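PDB 3TCV: GCN5-related N-acetyltransferase from Brucella melitensis biovar Abortus 2308, which probably transfers an acetyl group from acetyl-CoA to an amine acceptor, perhaps an arylamine or the N-terminal serine or alanine of a protein. Local coordinates for residues F71-T77 / M194-G198; M152-D157 / W213-K217; E57-A61 / G109-R114; A179-G183 / L239-R243. All coordinates share one frame; numbering follows the deposited sequence.

Contact 1: F71-T77 / M194-G198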
loop_
_atom_site.group_PDB
_atom_site.type_symbol
_atom_site.label_atom_id
_atom_site.label_comp_id
_atom_site.label_asym_id
_atom_site.label_seq_id
_atom_site.Cartn_x
_atom_site.Cartn_y
_atom_site.Cartn_z
ATOM N N PHE B 71 22.900 -6.624 2.839
ATOM C CA PHE B 71 21.660 -7.179 2.286
ATOM C C PHE B 71 20.638 -7.546 3.351
ATOM O O PHE B 71 19.560 -7.996 2.998
ATOM C CB PHE B 71 21.955 -8.414 1.421
ATOM C CG PHE B 71 22.231 -8.099 -0.024
ATOM C CD1 PHE B 71 21.357 -8.504 -1.017
ATOM C CD2 PHE B 71 23.349 -7.377 -0.394
ATOM C CE1 PHE B 71 21.600 -8.217 -2.341
ATOM C CE2 PHE B 71 23.598 -7.080 -1.723
ATOM C CZ PHE B 71 22.723 -7.497 -2.697
ATOM N N THR B 72 20.956 -7.337 4.631
ATOM C CA THR B 72 20.104 -7.788 5.750
ATOM C C THR B 72 18.628 -7.462 5.537
ATOM O O THR B 72 17.766 -8.354 5.656
ATOM C CB THR B 72 20.543 -7.136 7.078
ATOM O OG1 THR B 72 21.898 -7.506 7.369
ATOM C CG2 THR B 72 19.647 -7.580 8.224
ATOM N N TRP B 73 18.350 -6.201 5.201
ATOM C CA TRP B 73 16.966 -5.711 5.109
ATOM C C TRP B 73 16.386 -5.759 3.742
ATOM O O TRP B 73 15.226 -5.401 3.566
ATOM C CB TRP B 73 16.874 -4.271 5.627
ATOM C CG TRP B 73 17.456 -4.112 6.985
ATOM C CD1 TRP B 73 18.657 -3.497 7.326
ATOM C CD2 TRP B 73 16.898 -4.586 8.235
ATOM N NE1 TRP B 73 18.867 -3.548 8.670
ATOM C CE2 TRP B 73 17.849 -4.201 9.280
ATOM C CE3 TRP B 73 15.755 -5.277 8.588
ATOM C CZ2 TRP B 73 17.631 -4.493 10.613
ATOM C CZ3 TRP B 73 15.540 -5.570 9.938
ATOM C CH2 TRP B 73 16.463 -5.196 10.929
ATOM N N LEU B 74 17.177 -6.155 2.748
ATOM C CA LEU B 74 16.696 -6.271 1.379
ATOM C C LEU B 74 15.889 -7.547 1.222
ATOM O O LEU B 74 15.986 -8.437 2.039
ATOM C CB LEU B 74 17.878 -6.281 0.413
ATOM C CG LEU B 74 18.624 -4.960 0.263
ATOM C CD1 LEU B 74 19.607 -5.035 -0.905
ATOM C CD2 LEU B 74 17.637 -3.826 0.060
ATOM N N PHE B 75 15.097 -7.645 0.162
ATOM C CA PHE B 75 14.348 -8.875 -0.101
ATOM C C PHE B 75 15.281 -9.982 -0.582
ATOM O O PHE B 75 15.030 -11.153 -0.329
ATOM C CB PHE B 75 13.230 -8.628 -1.125
ATOM C CG PHE B 75 12.220 -7.599 -0.682
ATOM C CD1 PHE B 75 11.661 -7.653 0.586
ATOM C CD2 PHE B 75 11.832 -6.571 -1.530
ATOM C CE1 PHE B 75 10.746 -6.702 0.999
ATOM C CE2 PHE B 75 10.914 -5.616 -1.117
ATOM C CZ PHE B 75 10.375 -5.687 0.147
ATOM N N GLU B 76 16.387 -9.600 -1.222
ATOM C CA GLU B 76 17.328 -10.563 -1.790
ATOM C C GLU B 76 18.413 -10.939 -0.768
ATOM O O GLU B 76 18.632 -10.257 0.234
ATOM C CB GLU B 76 18.024 -9.972 -3.026
ATOM C CG GLU B 76 17.131 -9.569 -4.199
ATOM C CD GLU B 76 16.279 -8.318 -3.974
ATOM O OE1 GLU B 76 16.730 -7.323 -3.339
ATOM O OE2 GLU B 76 15.124 -8.324 -4.464
ATOM N N THR B 77 19.111 -12.031 -1.042
ATOM C CA THR B 77 20.341 -12.328 -0.338
ATOM C C THR B 77 21.462 -12.162 -1.352
ATOM O O THR B 77 21.215 -12.275 -2.550
ATOM C CB THR B 77 20.359 -13.760 0.215
ATOM O OG1 THR B 77 20.211 -14.659 -0.876
ATOM C CG2 THR B 77 19.203 -13.964 1.207
ATOM N N MET B 194 4.662 -7.482 6.149
ATOM C CA MET B 194 5.344 -8.523 5.387
ATOM C C MET B 194 5.997 -9.538 6.327
ATOM O O MET B 194 6.205 -9.266 7.505
ATOM C CB MET B 194 6.458 -7.959 4.484
ATOM C CG MET B 194 6.060 -6.797 3.608
ATOM S SD MET B 194 7.401 -6.139 2.593
ATOM C CE MET B 194 7.417 -7.407 1.319
ATOM N N VAL B 195 6.314 -10.688 5.753
ATOM C CA VAL B 195 7.258 -11.653 6.294
ATOM C C VAL B 195 8.447 -11.699 5.318
ATOM O O VAL B 195 8.278 -12.023 4.123
ATOM C CB VAL B 195 6.623 -13.044 6.442
ATOM C CG1 VAL B 195 7.666 -14.030 7.022
ATOM C CG2 VAL B 195 5.359 -12.983 7.318
ATOM N N VAL B 196 9.629 -11.339 5.809
ATOM C CA VAL B 196 10.824 -11.264 4.965
ATOM C C VAL B 196 11.938 -12.081 5.634
ATOM O O VAL B 196 12.296 -11.855 6.807
ATOM C CB VAL B 196 11.295 -9.822 4.726
ATOM C CG1 VAL B 196 12.532 -9.800 3.802
ATOM C CG2 VAL B 196 10.160 -8.959 4.157
ATOM N N LYS B 197 12.408 -13.090 4.903
ATOM C CA LYS B 197 13.474 -13.974 5.381
ATOM C C LYS B 197 13.163 -14.547 6.751
ATOM O O LYS B 197 13.981 -14.481 7.658
ATOM C CB LYS B 197 14.791 -13.201 5.411
ATOM C CG LYS B 197 15.255 -12.756 4.055
ATOM C CD LYS B 197 16.434 -11.792 4.178
ATOM C CE LYS B 197 16.841 -11.272 2.823
ATOM N NZ LYS B 197 17.954 -10.277 2.884
ATOM N N GLY B 198 11.946 -15.070 6.908
ATOM C CA GLY B 198 11.553 -15.716 8.152
ATOM C C GLY B 198 11.331 -14.806 9.347
ATOM O O GLY B 198 11.223 -15.308 10.462
#

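Contact 2: M152-D157 / W213-K217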
loop_
_atom_site.group_PDB
_atom_site.type_symbol
_atom_site.label_atom_id
_atom_site.label_comp_id
_atom_site.label_asym_id
_atom_site.label_seq_id
_atom_site.Cartn_x
_atom_site.Cartn_y
_atom_site.Cartn_z
ATOM N N MET B 152 13.992 11.498 -8.060
ATOM C CA MET B 152 13.003 12.418 -7.502
ATOM C C MET B 152 12.707 13.532 -8.508
ATOM O O MET B 152 11.547 13.914 -8.752
ATOM C CB MET B 152 13.482 13.006 -6.185
ATOM C CG MET B 152 12.359 13.708 -5.429
ATOM S SD MET B 152 12.635 13.802 -3.656
ATOM C CE MET B 152 14.008 14.899 -3.610
ATOM N N GLN B 153 13.775 14.029 -9.113
ATOM C CA GLN B 153 13.660 15.078 -10.123
ATOM C C GLN B 153 12.835 14.626 -11.331
ATOM O O GLN B 153 11.997 15.371 -11.844
ATOM C CB GLN B 153 15.048 15.464 -10.596
ATOM C CG GLN B 153 15.046 16.662 -11.518
ATOM C CD GLN B 153 16.431 17.197 -11.737
ATOM O OE1 GLN B 153 16.713 18.366 -11.430
ATOM N NE2 GLN B 153 17.314 16.350 -12.237
ATOM N N TYR B 154 13.096 13.401 -11.779
ATOM C CA TYR B 154 12.405 12.831 -12.938
ATOM C C TYR B 154 10.916 12.672 -12.657
ATOM O O TYR B 154 10.070 13.060 -13.474
ATOM C CB TYR B 154 13.036 11.497 -13.271
ATOM C CG TYR B 154 12.363 10.724 -14.374
ATOM C CD1 TYR B 154 12.228 11.257 -15.661
ATOM C CD2 TYR B 154 11.895 9.425 -14.141
ATOM C CE1 TYR B 154 11.630 10.510 -16.684
ATOM C CE2 TYR B 154 11.297 8.686 -15.144
ATOM C CZ TYR B 154 11.168 9.226 -16.409
ATOM O OH TYR B 154 10.564 8.441 -17.368
ATOM N N VAL B 155 10.634 12.140 -11.473
ATOM C CA VAL B 155 9.282 11.872 -11.016
ATOM C C VAL B 155 8.448 13.161 -10.953
ATOM O O VAL B 155 7.297 13.173 -11.398
ATOM C CB VAL B 155 9.341 11.092 -9.675
ATOM C CG1 VAL B 155 8.062 11.206 -8.875
ATOM C CG2 VAL B 155 9.749 9.628 -9.960
ATOM N N PHE B 156 9.035 14.253 -10.461
ATOM C CA PHE B 156 8.288 15.490 -10.274
ATOM C C PHE B 156 8.378 16.436 -11.465
ATOM O O PHE B 156 7.359 16.841 -11.974
ATOM C CB PHE B 156 8.728 16.201 -8.997
ATOM C CG PHE B 156 8.260 15.515 -7.737
ATOM C CD1 PHE B 156 6.906 15.307 -7.508
ATOM C CD2 PHE B 156 9.150 15.098 -6.790
ATOM C CE1 PHE B 156 6.454 14.679 -6.342
ATOM C CE2 PHE B 156 8.718 14.457 -5.637
ATOM C CZ PHE B 156 7.374 14.258 -5.410
ATOM N N ASP B 157 9.585 16.766 -11.904
ATOM C CA ASP B 157 9.734 17.705 -13.017
ATOM C C ASP B 157 9.388 17.129 -14.378
ATOM O O ASP B 157 8.988 17.895 -15.270
ATOM C CB ASP B 157 11.162 18.263 -13.091
ATOM C CG ASP B 157 11.480 19.228 -11.977
ATOM O OD1 ASP B 157 10.566 19.759 -11.310
ATOM O OD2 ASP B 157 12.685 19.463 -11.775
ATOM N N TRP B 213 8.409 19.369 -3.133
ATOM C CA TRP B 213 9.546 19.125 -4.020
ATOM C C TRP B 213 10.358 20.381 -4.298
ATOM O O TRP B 213 11.573 20.332 -4.238
ATOM C CB TRP B 213 9.068 18.453 -5.311
ATOM C CG TRP B 213 9.990 18.591 -6.487
ATOM C CD1 TRP B 213 9.700 19.191 -7.712
ATOM C CD2 TRP B 213 11.380 18.119 -6.613
ATOM N NE1 TRP B 213 10.769 19.117 -8.554
ATOM C CE2 TRP B 213 11.811 18.486 -7.958
ATOM C CE3 TRP B 213 12.268 17.464 -5.782
ATOM C CZ2 TRP B 213 13.083 18.201 -8.425
ATOM C CZ3 TRP B 213 13.556 17.177 -6.268
ATOM C CH2 TRP B 213 13.949 17.548 -7.562
ATOM N N PRO B 214 9.701 21.528 -4.557
ATOM C CA PRO B 214 10.564 22.662 -4.965
ATOM C C PRO B 214 11.611 23.089 -3.919
ATOM O O PRO B 214 12.760 23.375 -4.275
ATOM C CB PRO B 214 9.559 23.772 -5.286
ATOM C CG PRO B 214 8.315 23.061 -5.668
ATOM C CD PRO B 214 8.280 21.854 -4.727
ATOM N N ALA B 215 11.245 23.091 -2.642
ATOM C CA ALA B 215 12.202 23.446 -1.588
ATOM C C ALA B 215 13.260 22.360 -1.442
ATOM O O ALA B 215 14.441 22.655 -1.222
ATOM C CB ALA B 215 11.490 23.704 -0.264
ATOM N N LEU B 216 12.852 21.100 -1.574
ATOM C CA LEU B 216 13.822 20.024 -1.555
ATOM C C LEU B 216 14.822 20.142 -2.695
ATOM O O LEU B 216 16.025 20.003 -2.472
ATOM C CB LEU B 216 13.130 18.665 -1.582
ATOM C CG LEU B 216 12.551 18.286 -0.240
ATOM C CD1 LEU B 216 11.748 16.995 -0.434
ATOM C CD2 LEU B 216 13.648 18.103 0.827
ATOM N N LYS B 217 14.325 20.391 -3.900
ATOM C CA LYS B 217 15.194 20.514 -5.062
ATOM C C LYS B 217 16.317 21.528 -4.793
ATOM O O LYS B 217 17.490 21.220 -5.033
ATOM C CB LYS B 217 14.393 20.903 -6.316
ATOM C CG LYS B 217 15.233 21.050 -7.573
ATOM C CD LYS B 217 14.400 21.428 -8.795
ATOM C CE LYS B 217 15.227 21.332 -10.072
ATOM N NZ LYS B 217 14.423 21.718 -11.269
HETATM O O HOH W 1 11.552 22.380 -10.878
#

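Contact 3: E57-A61 / G109-R114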
loop_
_atom_site.group_PDB
_atom_site.type_symbol
_atom_site.label_atom_id
_atom_site.label_comp_id
_atom_site.label_asym_id
_atom_site.label_seq_id
_atom_site.Cartn_x
_atom_site.Cartn_y
_atom_site.Cartn_z
ATOM N N GLU B 57 29.806 -6.374 -13.097
ATOM C CA GLU B 57 30.153 -5.355 -12.127
ATOM C C GLU B 57 29.114 -5.291 -11.008
ATOM O O GLU B 57 29.470 -5.031 -9.872
ATOM C CB GLU B 57 30.358 -3.980 -12.788
ATOM C CG GLU B 57 31.588 -3.927 -13.683
ATOM C CD GLU B 57 31.808 -2.581 -14.360
ATOM O OE1 GLU B 57 31.090 -1.600 -14.076
ATOM O OE2 GLU B 57 32.726 -2.497 -15.215
ATOM N N LEU B 58 27.842 -5.556 -11.310
ATOM C CA LEU B 58 26.827 -5.544 -10.236
ATOM C C LEU B 58 27.009 -6.771 -9.355
ATOM O O LEU B 58 26.816 -6.704 -8.143
ATOM C CB LEU B 58 25.398 -5.482 -10.787
ATOM C CG LEU B 58 24.287 -5.420 -9.737
ATOM C CD1 LEU B 58 24.477 -4.207 -8.836
ATOM C CD2 LEU B 58 22.930 -5.423 -10.433
ATOM N N PHE B 59 27.400 -7.894 -9.955
ATOM C CA PHE B 59 27.730 -9.065 -9.157
ATOM C C PHE B 59 28.848 -8.711 -8.185
ATOM O O PHE B 59 28.779 -9.046 -7.014
ATOM C CB PHE B 59 28.162 -10.272 -10.000
ATOM C CG PHE B 59 28.774 -11.372 -9.167
ATOM C CD1 PHE B 59 27.992 -12.129 -8.317
ATOM C CD2 PHE B 59 30.147 -11.595 -9.190
ATOM C CE1 PHE B 59 28.566 -13.101 -7.512
ATOM C CE2 PHE B 59 30.727 -12.580 -8.404
ATOM C CZ PHE B 59 29.941 -13.334 -7.562
ATOM N N ALA B 60 29.888 -8.045 -8.682
ATOM C CA ALA B 60 31.011 -7.634 -7.858
ATOM C C ALA B 60 30.545 -6.783 -6.678
ATOM O O ALA B 60 30.873 -7.052 -5.516
ATOM C CB ALA B 60 32.017 -6.850 -8.692
ATOM N N ALA B 61 29.788 -5.745 -6.996
ATOM C CA ALA B 61 29.239 -4.849 -5.958
ATOM C C ALA B 61 28.395 -5.599 -4.923
ATOM O O ALA B 61 28.400 -5.261 -3.733
ATOM C CB ALA B 61 28.436 -3.725 -6.610
ATOM N N GLY B 109 33.844 4.716 -12.844
ATOM C CA GLY B 109 33.173 4.131 -13.999
ATOM C C GLY B 109 32.491 2.787 -13.760
ATOM O O GLY B 109 31.968 2.202 -14.704
ATOM N N LYS B 110 32.466 2.312 -12.509
ATOM C CA LYS B 110 31.960 0.980 -12.167
ATOM C C LYS B 110 30.512 1.023 -11.690
ATOM O O LYS B 110 30.096 1.975 -11.043
ATOM C CB LYS B 110 32.769 0.352 -11.024
ATOM C CG LYS B 110 34.282 0.261 -11.205
ATOM C CD LYS B 110 34.678 -0.653 -12.323
ATOM C CE LYS B 110 36.202 -0.823 -12.366
ATOM N NZ LYS B 110 36.619 -1.328 -13.705
ATOM N N VAL B 111 29.771 -0.035 -11.982
ATOM C CA VAL B 111 28.448 -0.215 -11.385
ATOM C C VAL B 111 28.663 -0.367 -9.886
ATOM O O VAL B 111 29.511 -1.146 -9.436
ATOM C CB VAL B 111 27.722 -1.442 -11.961
ATOM C CG1 VAL B 111 26.402 -1.690 -11.214
ATOM C CG2 VAL B 111 27.521 -1.287 -13.479
ATOM N N ALA B 112 27.937 0.428 -9.116
ATOM C CA ALA B 112 28.121 0.460 -7.664
ATOM C C ALA B 112 26.912 -0.066 -6.901
ATOM O O ALA B 112 26.998 -0.324 -5.716
ATOM C CB ALA B 112 28.434 1.882 -7.226
ATOM N N GLY B 113 25.804 -0.232 -7.593
ATOM C CA GLY B 113 24.578 -0.699 -6.967
ATOM C C GLY B 113 23.432 -0.684 -7.924
ATOM O O GLY B 113 23.615 -0.607 -9.156
ATOM N N ARG B 114 22.227 -0.722 -7.379
ATOM C CA ARG B 114 21.034 -0.700 -8.213
ATOM C C ARG B 114 19.864 -0.134 -7.407
ATOM O O ARG B 114 19.939 -0.078 -6.182
ATOM C CB ARG B 114 20.730 -2.106 -8.785
ATOM C CG ARG B 114 20.877 -3.271 -7.822
ATOM C CD ARG B 114 19.711 -3.469 -6.860
ATOM N NE ARG B 114 19.810 -4.736 -6.126
ATOM C CZ ARG B 114 18.893 -5.227 -5.293
ATOM N NH1 ARG B 114 17.789 -4.547 -5.029
ATOM N NH2 ARG B 114 19.061 -6.419 -4.735
HETATM O O HOH W 2 31.424 -3.146 -9.381
HETATM O O HOH W 3 33.798 -0.297 -15.599
#

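Contact 4: A179-G183 / L239-R243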
loop_
_atom_site.group_PDB
_atom_site.type_symbol
_atom_site.label_atom_id
_atom_site.label_comp_id
_atom_site.label_asym_id
_atom_site.label_seq_id
_atom_site.Cartn_x
_atom_site.Cartn_y
_atom_site.Cartn_z
ATOM N N ALA B 179 15.712 8.142 4.748
ATOM C CA ALA B 179 14.469 8.738 4.251
ATOM C C ALA B 179 14.287 10.129 4.871
ATOM O O ALA B 179 13.979 11.084 4.166
ATOM C CB ALA B 179 13.264 7.823 4.572
ATOM N N GLU B 180 14.497 10.238 6.181
ATOM C CA GLU B 180 14.328 11.517 6.875
ATOM C C GLU B 180 15.337 12.558 6.351
ATOM O O GLU B 180 14.971 13.725 6.102
ATOM C CB GLU B 180 14.501 11.368 8.397
ATOM C CG GLU B 180 13.468 10.466 9.065
ATOM C CD GLU B 180 12.078 11.074 9.257
ATOM O OE1 GLU B 180 11.709 12.109 8.630
ATOM O OE2 GLU B 180 11.313 10.473 10.042
ATOM N N ARG B 181 16.581 12.133 6.187
ATOM C CA ARG B 181 17.645 13.012 5.664
ATOM C C ARG B 181 17.292 13.499 4.259
ATOM O O ARG B 181 17.496 14.669 3.922
ATOM C CB ARG B 181 19.000 12.274 5.629
ATOM C CG ARG B 181 20.077 13.011 4.818
ATOM C CD ARG B 181 21.482 12.425 4.968
ATOM N NE ARG B 181 22.438 13.085 4.061
ATOM C CZ ARG B 181 22.559 12.861 2.756
ATOM N NH1 ARG B 181 21.768 11.995 2.113
ATOM N NH2 ARG B 181 23.447 13.567 2.069
ATOM N N PHE B 182 16.749 12.602 3.439
ATOM C CA PHE B 182 16.386 12.907 2.068
ATOM C C PHE B 182 15.179 13.858 1.989
ATOM O O PHE B 182 14.853 14.363 0.911
ATOM C CB PHE B 182 16.094 11.619 1.282
ATOM C CG PHE B 182 17.318 10.857 0.811
ATOM C CD1 PHE B 182 18.439 11.498 0.318
ATOM C CD2 PHE B 182 17.321 9.462 0.823
ATOM C CE1 PHE B 182 19.525 10.776 -0.154
ATOM C CE2 PHE B 182 18.436 8.732 0.378
ATOM C CZ PHE B 182 19.542 9.393 -0.106
ATOM N N GLY B 183 14.490 14.063 3.118
ATOM C CA GLY B 183 13.356 14.974 3.209
ATOM C C GLY B 183 11.983 14.316 3.094
ATOM O O GLY B 183 10.976 15.023 3.045
ATOM N N LEU B 239 23.091 17.762 4.215
ATOM C CA LEU B 239 21.819 17.902 3.499
ATOM C C LEU B 239 20.709 18.408 4.423
ATOM O O LEU B 239 19.960 19.298 4.044
ATOM C CB LEU B 239 21.411 16.591 2.775
ATOM C CG LEU B 239 20.159 16.641 1.895
ATOM C CD1 LEU B 239 20.176 17.793 0.881
ATOM C CD2 LEU B 239 19.858 15.325 1.180
ATOM N N GLN B 240 20.641 17.900 5.652
ATOM C CA GLN B 240 19.687 18.414 6.633
ATOM C C GLN B 240 19.927 19.893 6.951
ATOM O O GLN B 240 18.979 20.664 7.127
ATOM C CB GLN B 240 19.707 17.593 7.929
ATOM C CG GLN B 240 18.731 18.042 9.004
ATOM C CD GLN B 240 17.276 17.770 8.676
ATOM O OE1 GLN B 240 16.877 16.618 8.541
ATOM N NE2 GLN B 240 16.478 18.820 8.538
ATOM N N GLU B 241 21.193 20.287 7.020
ATOM C CA GLU B 241 21.529 21.694 7.244
ATOM C C GLU B 241 21.000 22.590 6.116
ATOM O O GLU B 241 20.396 23.612 6.384
ATOM C CB GLU B 241 23.030 21.872 7.466
ATOM C CG GLU B 241 23.454 21.416 8.851
ATOM C CD GLU B 241 24.957 21.234 9.033
ATOM O OE1 GLU B 241 25.723 21.270 8.048
ATOM O OE2 GLU B 241 25.373 21.034 10.189
ATOM N N PHE B 242 21.201 22.201 4.864
ATOM C CA PHE B 242 20.672 22.986 3.739
ATOM C C PHE B 242 19.135 23.045 3.741
ATOM O O PHE B 242 18.538 24.074 3.457
ATOM C CB PHE B 242 21.183 22.436 2.407
ATOM C CG PHE B 242 22.567 22.911 2.046
ATOM C CD1 PHE B 242 22.784 24.253 1.703
ATOM C CD2 PHE B 242 23.652 22.040 2.031
ATOM C CE1 PHE B 242 24.071 24.715 1.375
ATOM C CE2 PHE B 242 24.924 22.504 1.697
ATOM C CZ PHE B 242 25.121 23.824 1.350
ATOM N N ARG B 243 18.494 21.933 4.084
ATOM C CA ARG B 243 17.045 21.919 4.157
ATOM C C ARG B 243 16.566 22.860 5.266
ATOM O O ARG B 243 15.581 23.589 5.103
ATOM C CB ARG B 243 16.530 20.463 4.351
ATOM C CG ARG B 243 16.707 19.578 3.110
ATOM C CD ARG B 243 16.443 18.087 3.356
ATOM N NE ARG B 243 15.282 17.955 4.244
ATOM C CZ ARG B 243 15.268 17.297 5.400
ATOM N NH1 ARG B 243 14.165 17.345 6.138
ATOM N NH2 ARG B 243 16.318 16.570 5.807
HETATM O O HOH W 4 13.864 15.292 8.113
HETATM O O HOH W 5 24.711 15.155 4.315
#

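Contact 1: F71-T77 / M194-G198
Phe75 and Val196 bring the two backbones closest, their CA atoms 6.6 Å apart, where the loop 71-77 curls past the end of strand 185-196. A type I turn from Phe71 to Leu74 begins the curl, and the loop as a whole turns the carbonyls of Thr72, Leu74 and Glu76 toward one spot, which Lys197 fills. Its chain stays extended beyond CG, long enough for NZ to donate to Leu74 O at 2.8 Å and to Glu76 O at 2.7 Å, with a weak third bond to Thr72 O. The ammonium group lies above the planes of the two stronger carbonyls, roughly 40° out of each. A lysine suits this place because its tetrahedral ammonium has three N-H groups to give to several carbonyls at once. The carboxylate of Glu76 pairs instead with Arg114. The methyl CE of Met194, brought in by a bend at chi3 (78°), touches Phe75 CE1 at 3.4 Å, and Met194 SD lies obliquely, 4.8 Å from the Phe75 ring centroid, a Met-aromatic contact; both methyls of Val196 lie by the ring edge. Val195 donates its backbone N-H to Asn124 of the second subunit. Lys197 and Gly198, both with positive phi, turn the chain into strand 199-209; as in many N-terminal acetyltransferases of the GNAT fold, this hairpin and the loop leading into helix 82-94 probably border the acceptor site.

Contact 2: M152-D157 / W213-K217
Trp213 is a knob in a hole formed by Met152, Gln153, Phe156 and Asp157, joining helices 142-158 and 213-224. The two segments run roughly antiparallel, their directions 145° apart and their axes 11.3 Å from each other at closest. The side chain leaves the backbone with CG anti to N (chi1 159°), which carries the ring into the other helix. Its CB sits over one face of the Phe156 ring, and Phe156 CB in return lies 3.5 Å from the centroid of the Trp213 five-membered ring, while Lys217 CB lies against the opposite face of the indole. The two rings are near parallel but slid apart, so these CH-pi contacts matter more than ring overlap. Farther out, CZ3 meets the methyl CE of Met152 at 3.5 Å near the ring plane, and CH2 reaches Gln153 CA at 3.6 Å. Met152 suits the spot, its flexible, bent thioether following the indole's rim. At the polar corner, NE1 donates almost straight to Asp157 OD1 (2.8 Å, 165°), approaching from above the carboxylate plane. The other oxygen, OD2, takes a salt bridge from Lys217 NZ at 2.9 Å on its syn side, and water 1 donates to OD1 while accepting from that same NZ.

Contact 3: E57-A61 / G109-R114
Leu58 and Ala61 press one face of helix 51-61 onto strand 110-121, an alpha/beta packing within the GNAT fold in which the short segments cross at 61° with axes 7.1 Å apart. The tight part holds small and branched residues. Val111 points its side chain at the helix, and its CG1 lies 3.9 Å from Leu58 CB. Ala61 places only a methyl against the strand, with CB 3.8 Å from Ala112 O; its small size lets the backbones approach so closely. Leu58 extends CD1 to Gly113 O at 3.7 Å and sets both methyls near CG of Arg114, the two side chains crossing at about a right angle. Arg114 thus gives aliphatic carbon to this side, while its guanidinium donates to Ser131 O. Here the strand is broken by a classic beta bulge, Ala112 and Gly113 both facing Val103.

The solvent side is looser. Lys110 is exposed and its NZ stays 4.3 Å from Glu57 OE2, beyond a salt bridge. Glu57 CB still packs 3.8 Å from Val111 CB before its extended chain runs out to this side and splits its carboxylate, OE1 going to the strand backbone and OE2 to water 3, which also donates to Gly109 O. Water 2 donates to Glu57 O and to Val111 O, linking helix to strand. The direct polar link is the N-H of Val111, which gives a nearly straight bond to Glu57 OE1 (2.9 Å, 163°) on its anti side, 21° out of the carboxylate plane.

Contact 4: A179-G183 / L239-R243
Leu239 crosses Arg181 at about a right angle, laying its CB and CD2 over one face of the guanidinium; CB comes within 3.7 Å of Arg181 NH2. The flat cation suits such a place because its faces are poorly hydrated and accept aliphatic carbon, leaving the N-H groups at the rim for polar partners. Arg181 reaches there with its chain extended from CG to NE, and at the rim NH2 gives a hydrogen bond to water 5, which also accepts one from Leu239 N at 3.1 Å. Farther along, NH1 bonds Thr145 OG1, and the same cation meets Trp223 in a cation-pi contact. Leu239 also turns CD2 toward Phe182, 4.2 Å from ring atom CD1, the two side chains again about perpendicular.

The helix 173-182 ends here in a Schellman motif: Gly183 takes positive phi, natural for a residue without CB, and returns its N-H to Glu180 O at 3.0 Å. Over this turn lies the second arginine. Arg243 bends at chi3 (40°) and sets one face of its guanidinium above Gly183 CA, 3.6 Å from the plane; Gly183, without CB, lets the group lie this close. NH2 also comes 2.9 Å from Arg181 O. A cation beside the carbonyl end of a helix should be favourable, since that end carries partial negative charge. Within its own helix Arg243 NH2 makes a weak bond to Gln240 OE1, while Gln240 NE2 turns to Asp244 OD1. Water 4 accepts from Arg243 NH1 at 2.9 Å and donates to Glu180 O.

Contact 3 is the most buried and contact 1 a surface contact, with contacts 2 and 4, both partly buried, intermediate in burial. Contacts 1 and 3 reach the same sheet and touch through the Glu76 to Arg114 salt bridge, yet one relies on a lysine gripped by carbonyls and the other on aliphatic packing with a polar rim. Contacts 2 and 4 are both helix-to-helix joints and meet where Leu216 packs on Arg243 and Gly183, helices 213-224 and 239-245 following each other in the chain. An indole fills contact 2, whereas two arginines lie flat in contact 4. Contacts 1 and 2, with centres about 30 Å apart, lie on opposite sides of the chain's centre.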